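Local coordinates for putative exported protein (Bordetella pertussis Tohama I, PDB 2PFZ) that binds pyroglutamic acid as an extracytoplasmic solute receptor, probably delivering it to a tripartite ATP-independent periplasmic transporter, at residues D79-S91 with F198-V210. Residues are numbered along the deposited sequence; the frame is centred on the assembly and turned at random.
Sequences DGLPFLATGYDAS and FYDTEAWLPKNAV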
loop_
_atom_site.group_PDB
_atom_site.type_symbol
_atom_site.label_atom_id
_atom_site.label_comp_id
_atom_site.label_asym_id
_atom_site.label_seq_id
_atom_site.Cartn_x
_atom_site.Cartn_y
_atom_site.Cartn_z
ATOM N N ASP A 79 6.380 -6.549 -0.032
ATOM C CA ASP A 79 5.886 -5.819 1.150
ATOM C C ASP A 79 4.466 -6.222 1.617
ATOM O O ASP A 79 3.939 -5.632 2.565
ATOM C CB ASP A 79 6.055 -4.292 0.992
ATOM C CG ASP A 79 5.066 -3.663 0.023
ATOM O OD1 ASP A 79 3.974 -4.230 -0.242
ATOM O OD2 ASP A 79 5.369 -2.534 -0.437
ATOM N N GLY A 80 3.881 -7.231 0.963
ATOM C CA GLY A 80 2.603 -7.788 1.397
ATOM C C GLY A 80 2.752 -9.130 2.083
ATOM O O GLY A 80 1.750 -9.735 2.493
ATOM N N LEU A 81 3.974 -9.656 2.155
ATOM C CA LEU A 81 4.174 -10.957 2.834
ATOM C C LEU A 81 4.006 -10.742 4.336
ATOM O O LEU A 81 4.634 -9.829 4.863
ATOM C CB LEU A 81 5.585 -11.484 2.548
ATOM C CG LEU A 81 5.865 -11.843 1.087
ATOM C CD1 LEU A 81 7.345 -12.279 0.940
ATOM C CD2 LEU A 81 4.911 -12.931 0.574
ATOM N N PRO A 82 3.135 -11.531 5.019
ATOM C CA PRO A 82 2.956 -11.303 6.480
ATOM C C PRO A 82 4.125 -11.751 7.352
ATOM O O PRO A 82 4.866 -12.690 7.028
ATOM C CB PRO A 82 1.693 -12.116 6.850
ATOM C CG PRO A 82 1.430 -13.006 5.735
ATOM C CD PRO A 82 2.239 -12.583 4.499
ATOM N N PHE A 83 4.301 -11.034 8.448
ATOM C CA PHE A 83 5.307 -11.364 9.451
ATOM C C PHE A 83 6.744 -11.501 8.949
ATOM O O PHE A 83 7.483 -12.394 9.343
ATOM C CB PHE A 83 4.793 -12.523 10.333
ATOM C CG PHE A 83 3.678 -12.061 11.219
ATOM C CD1 PHE A 83 3.981 -11.437 12.427
ATOM C CD2 PHE A 83 2.360 -12.117 10.802
ATOM C CE1 PHE A 83 2.989 -10.927 13.229
ATOM C CE2 PHE A 83 1.339 -11.592 11.646
ATOM C CZ PHE A 83 1.696 -11.012 12.848
ATOM N N LEU A 84 7.099 -10.575 8.065
ATOM C CA LEU A 84 8.443 -10.420 7.547
ATOM C C LEU A 84 8.996 -9.071 8.013
ATOM O O LEU A 84 10.146 -9.009 8.450
ATOM C CB LEU A 84 8.430 -10.496 6.014
ATOM C CG LEU A 84 9.773 -10.284 5.327
ATOM C CD1 LEU A 84 10.790 -11.333 5.736
ATOM C CD2 LEU A 84 9.515 -10.288 3.838
ATOM N N ALA A 85 8.181 -8.002 7.929
ATOM C CA ALA A 85 8.589 -6.680 8.367
ATOM C C ALA A 85 7.362 -6.060 9.003
ATOM O O ALA A 85 6.410 -5.669 8.315
ATOM C CB ALA A 85 9.124 -5.808 7.181
ATOM N N THR A 86 7.370 -6.003 10.332
ATOM C CA THR A 86 6.144 -5.752 11.082
ATOM C C THR A 86 6.233 -4.437 11.870
ATOM O O THR A 86 5.661 -4.301 12.944
ATOM C CB THR A 86 5.888 -6.927 12.060
ATOM O OG1 THR A 86 7.058 -7.109 12.875
ATOM C CG2 THR A 86 5.593 -8.229 11.291
ATOM N N GLY A 87 6.946 -3.463 11.326
ATOM C CA GLY A 87 7.034 -2.136 11.940
ATOM C C GLY A 87 7.598 -1.174 10.917
ATOM O O GLY A 87 8.070 -1.608 9.869
ATOM N N TYR A 88 7.561 0.124 11.229
ATOM C CA TYR A 88 8.041 1.155 10.288
ATOM C C TYR A 88 9.535 1.026 9.944
ATOM O O TYR A 88 9.922 1.178 8.788
ATOM C CB TYR A 88 7.690 2.549 10.791
ATOM C CG TYR A 88 6.256 2.939 10.499
ATOM C CD1 TYR A 88 5.889 3.405 9.232
ATOM C CD2 TYR A 88 5.244 2.798 11.468
ATOM C CE1 TYR A 88 4.565 3.766 8.933
ATOM C CE2 TYR A 88 3.910 3.168 11.172
ATOM C CZ TYR A 88 3.591 3.639 9.900
ATOM O OH TYR A 88 2.295 4.018 9.602
ATOM N N ASP A 89 10.382 0.761 10.930
ATOM C CA ASP A 89 11.811 0.626 10.652
ATOM C C ASP A 89 12.112 -0.599 9.793
ATOM O O ASP A 89 12.870 -0.527 8.804
ATOM C CB ASP A 89 12.612 0.571 11.962
ATOM C CG ASP A 89 14.092 0.351 11.726
ATOM O OD1 ASP A 89 14.725 1.221 11.107
ATOM O OD2 ASP A 89 14.606 -0.696 12.166
ATOM N N ALA A 90 11.533 -1.736 10.164
ATOM C CA ALA A 90 11.740 -2.945 9.352
ATOM C C ALA A 90 11.175 -2.737 7.960
ATOM O O ALA A 90 11.766 -3.166 6.960
ATOM C CB ALA A 90 11.098 -4.156 10.027
ATOM N N SER A 91 10.035 -2.057 7.874
ATOM C CA SER A 91 9.415 -1.780 6.577
ATOM C C SER A 91 10.319 -0.890 5.708
ATOM O O SER A 91 10.488 -1.158 4.512
ATOM C CB SER A 91 8.070 -1.068 6.755
ATOM O OG SER A 91 7.506 -0.733 5.478
ATOM N N PHE A 198 -10.801 -4.236 15.685
ATOM C CA PHE A 198 -9.583 -4.201 14.872
ATOM C C PHE A 198 -8.483 -4.849 15.707
ATOM O O PHE A 198 -8.100 -4.314 16.756
ATOM C CB PHE A 198 -9.214 -2.751 14.534
ATOM C CG PHE A 198 -7.931 -2.591 13.770
ATOM C CD1 PHE A 198 -7.881 -2.842 12.405
ATOM C CD2 PHE A 198 -6.783 -2.106 14.403
ATOM C CE1 PHE A 198 -6.682 -2.683 11.673
ATOM C CE2 PHE A 198 -5.590 -1.941 13.698
ATOM C CZ PHE A 198 -5.540 -2.205 12.330
ATOM N N TYR A 199 -8.027 -6.012 15.265
ATOM C CA TYR A 199 -6.877 -6.698 15.833
ATOM C C TYR A 199 -5.633 -6.077 15.212
ATOM O O TYR A 199 -5.404 -6.196 14.003
ATOM C CB TYR A 199 -6.950 -8.185 15.499
ATOM C CG TYR A 199 -8.104 -8.848 16.211
ATOM C CD1 TYR A 199 -7.931 -9.389 17.477
ATOM C CD2 TYR A 199 -9.375 -8.903 15.634
ATOM C CE1 TYR A 199 -9.008 -9.974 18.151
ATOM C CE2 TYR A 199 -10.445 -9.499 16.293
ATOM C CZ TYR A 199 -10.245 -10.020 17.554
ATOM O OH TYR A 199 -11.288 -10.604 18.221
ATOM N N ASP A 200 -4.855 -5.411 16.061
ATOM C CA ASP A 200 -3.664 -4.657 15.659
ATOM C C ASP A 200 -2.491 -5.614 15.424
ATOM O O ASP A 200 -1.461 -5.554 16.120
ATOM C CB ASP A 200 -3.356 -3.657 16.779
ATOM C CG ASP A 200 -2.378 -2.548 16.374
ATOM O OD1 ASP A 200 -2.172 -2.292 15.161
ATOM O OD2 ASP A 200 -1.860 -1.889 17.298
ATOM N N THR A 201 -2.626 -6.474 14.417
ATOM C CA THR A 201 -1.601 -7.485 14.137
ATOM C C THR A 201 -0.295 -6.922 13.577
ATOM O O THR A 201 0.742 -7.615 13.607
ATOM C CB THR A 201 -2.122 -8.590 13.199
ATOM O OG1 THR A 201 -2.657 -8.013 11.993
ATOM C CG2 THR A 201 -3.233 -9.380 13.913
ATOM N N GLU A 202 -0.352 -5.703 13.023
ATOM C CA GLU A 202 0.834 -5.086 12.414
ATOM C C GLU A 202 1.539 -6.116 11.531
ATOM O O GLU A 202 2.783 -6.222 11.519
ATOM C CB GLU A 202 1.804 -4.506 13.484
ATOM C CG GLU A 202 1.125 -3.587 14.506
ATOM C CD GLU A 202 2.117 -2.834 15.382
ATOM O OE1 GLU A 202 3.011 -3.479 15.981
ATOM O OE2 GLU A 202 1.995 -1.588 15.453
ATOM N N ALA A 203 0.744 -6.833 10.737
ATOM C CA ALA A 203 1.226 -8.004 9.995
ATOM C C ALA A 203 2.157 -7.674 8.849
ATOM O O ALA A 203 3.077 -8.448 8.541
ATOM C CB ALA A 203 0.031 -8.897 9.521
ATOM N N TRP A 204 1.926 -6.523 8.220
ATOM C CA TRP A 204 2.816 -6.037 7.160
ATOM C C TRP A 204 2.534 -4.557 6.989
ATOM O O TRP A 204 1.585 -4.038 7.582
ATOM C CB TRP A 204 2.632 -6.825 5.837
ATOM C CG TRP A 204 1.340 -6.640 5.115
ATOM C CD1 TRP A 204 1.076 -5.736 4.099
ATOM C CD2 TRP A 204 0.141 -7.386 5.310
ATOM N NE1 TRP A 204 -0.241 -5.857 3.687
ATOM C CE2 TRP A 204 -0.835 -6.868 4.410
ATOM C CE3 TRP A 204 -0.220 -8.435 6.181
ATOM C CZ2 TRP A 204 -2.142 -7.375 4.345
ATOM C CZ3 TRP A 204 -1.532 -8.945 6.116
ATOM C CH2 TRP A 204 -2.483 -8.402 5.208
ATOM N N LEU A 205 3.349 -3.885 6.179
ATOM C CA LEU A 205 3.140 -2.489 5.861
ATOM C C LEU A 205 3.267 -2.346 4.338
ATOM O O LEU A 205 4.365 -2.192 3.808
ATOM C CB LEU A 205 4.115 -1.539 6.590
ATOM C CG LEU A 205 3.992 -1.267 8.106
ATOM C CD1 LEU A 205 4.534 -2.460 8.892
ATOM C CD2 LEU A 205 4.743 0.003 8.532
ATOM N N PRO A 206 2.131 -2.359 3.645
ATOM C CA PRO A 206 2.231 -2.360 2.193
ATOM C C PRO A 206 2.513 -0.939 1.723
ATOM O O PRO A 206 2.028 0.015 2.326
ATOM C CB PRO A 206 0.827 -2.797 1.758
ATOM C CG PRO A 206 -0.087 -2.286 2.825
ATOM C CD PRO A 206 0.740 -2.214 4.113
ATOM N N LYS A 207 3.276 -0.787 0.646
ATOM C CA LYS A 207 3.604 0.569 0.165
ATOM C C LYS A 207 2.819 0.949 -1.076
ATOM O O LYS A 207 2.503 0.096 -1.904
ATOM C CB LYS A 207 5.105 0.694 -0.134
ATOM C CG LYS A 207 6.031 0.402 1.079
ATOM C CD LYS A 207 7.527 0.723 0.794
ATOM C CE LYS A 207 8.069 -0.128 -0.344
ATOM N NZ LYS A 207 7.857 -1.592 -0.085
ATOM N N ASN A 208 2.511 2.235 -1.185
ATOM C CA ASN A 208 2.210 2.852 -2.488
ATOM C C ASN A 208 3.498 3.328 -3.131
ATOM O O ASN A 208 4.511 3.504 -2.442
ATOM C CB ASN A 208 1.221 4.007 -2.309
ATOM C CG ASN A 208 -0.170 3.518 -1.977
ATOM O OD1 ASN A 208 -0.428 2.312 -1.966
ATOM N ND2 ASN A 208 -1.075 4.443 -1.696
ATOM N N ALA A 209 3.469 3.542 -4.444
ATOM C CA ALA A 209 4.615 4.060 -5.155
ATOM C C ALA A 209 4.098 5.044 -6.175
ATOM O O ALA A 209 3.082 4.804 -6.845
ATOM C CB ALA A 209 5.372 2.938 -5.880
ATOM N N VAL A 210 4.821 6.147 -6.308
ATOM C CA VAL A 210 4.511 7.099 -7.365
ATOM C C VAL A 210 5.490 6.821 -8.506
ATOM O O VAL A 210 6.709 6.896 -8.319
ATOM C CB VAL A 210 4.605 8.536 -6.858
ATOM C CG1 VAL A 210 4.484 9.532 -8.031
ATOM C CG2 VAL A 210 3.504 8.778 -5.812
HETATM O O HOH W 1 2.016 -2.896 -1.443
HETATM O O HOH W 2 5.440 -8.445 6.920
HETATM O O HOH W 3 5.823 -5.434 5.555
HETATM O O HOH W 4 4.514 -5.552 15.552
HETATM O O HOH W 5 8.678 -2.301 2.475
HETATM O O HOH W 6 6.801 -3.168 4.329
#
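Asp79 and Lys207 make the charged part of this contact. Lys207 folds back through bends at chi3 and chi4 (-62° and -55°), bringing NZ to 2.7 Å from Asp79 OD2 in a salt bridge on the anti lone pair of that oxygen. The backbone Lys207 N adds a weak hydrogen bond to the same OD2, while Asp79 OD1 accepts a hydrogen bond from a water that also donates to Lys207 O. NZ has a further partner in Gln98.

The one direct backbone-to-backbone hydrogen bond runs from Phe83 N to Ala203 O (2.9 Å), nearly straight and in the carbonyl plane. Elsewhere water joins the two segments: one bridges Ala85 O and Leu205 N, another Ser91 OG and Leu205 O.

Among the apolar contacts, Leu205 CD2 sits 3.7 Å from the centroid of the Tyr88 ring, a CH-pi contact over its face; the Tyr88 hydroxyl is hydrogen-bonded to Ser243. Gly80 CA lies over the five-membered ring of Trp204 (4.1 Å to its centroid), whose NE1 is hydrogen-bonded to the hydroxyl of Tyr144 in the ligand pocket. Phe83 lays one ring face over Ala203 CA, with its CE2 3.7 Å from Ala203 CB.

Segment 79-91 thus packs against the connection between strands 197-199 and 207-213, which belong to different sheets. Pro206, which touches pyroglutamic acid, lies between the packed Leu205 and the salt-bridged Lys207, which would probably limit its movement beside the ligand.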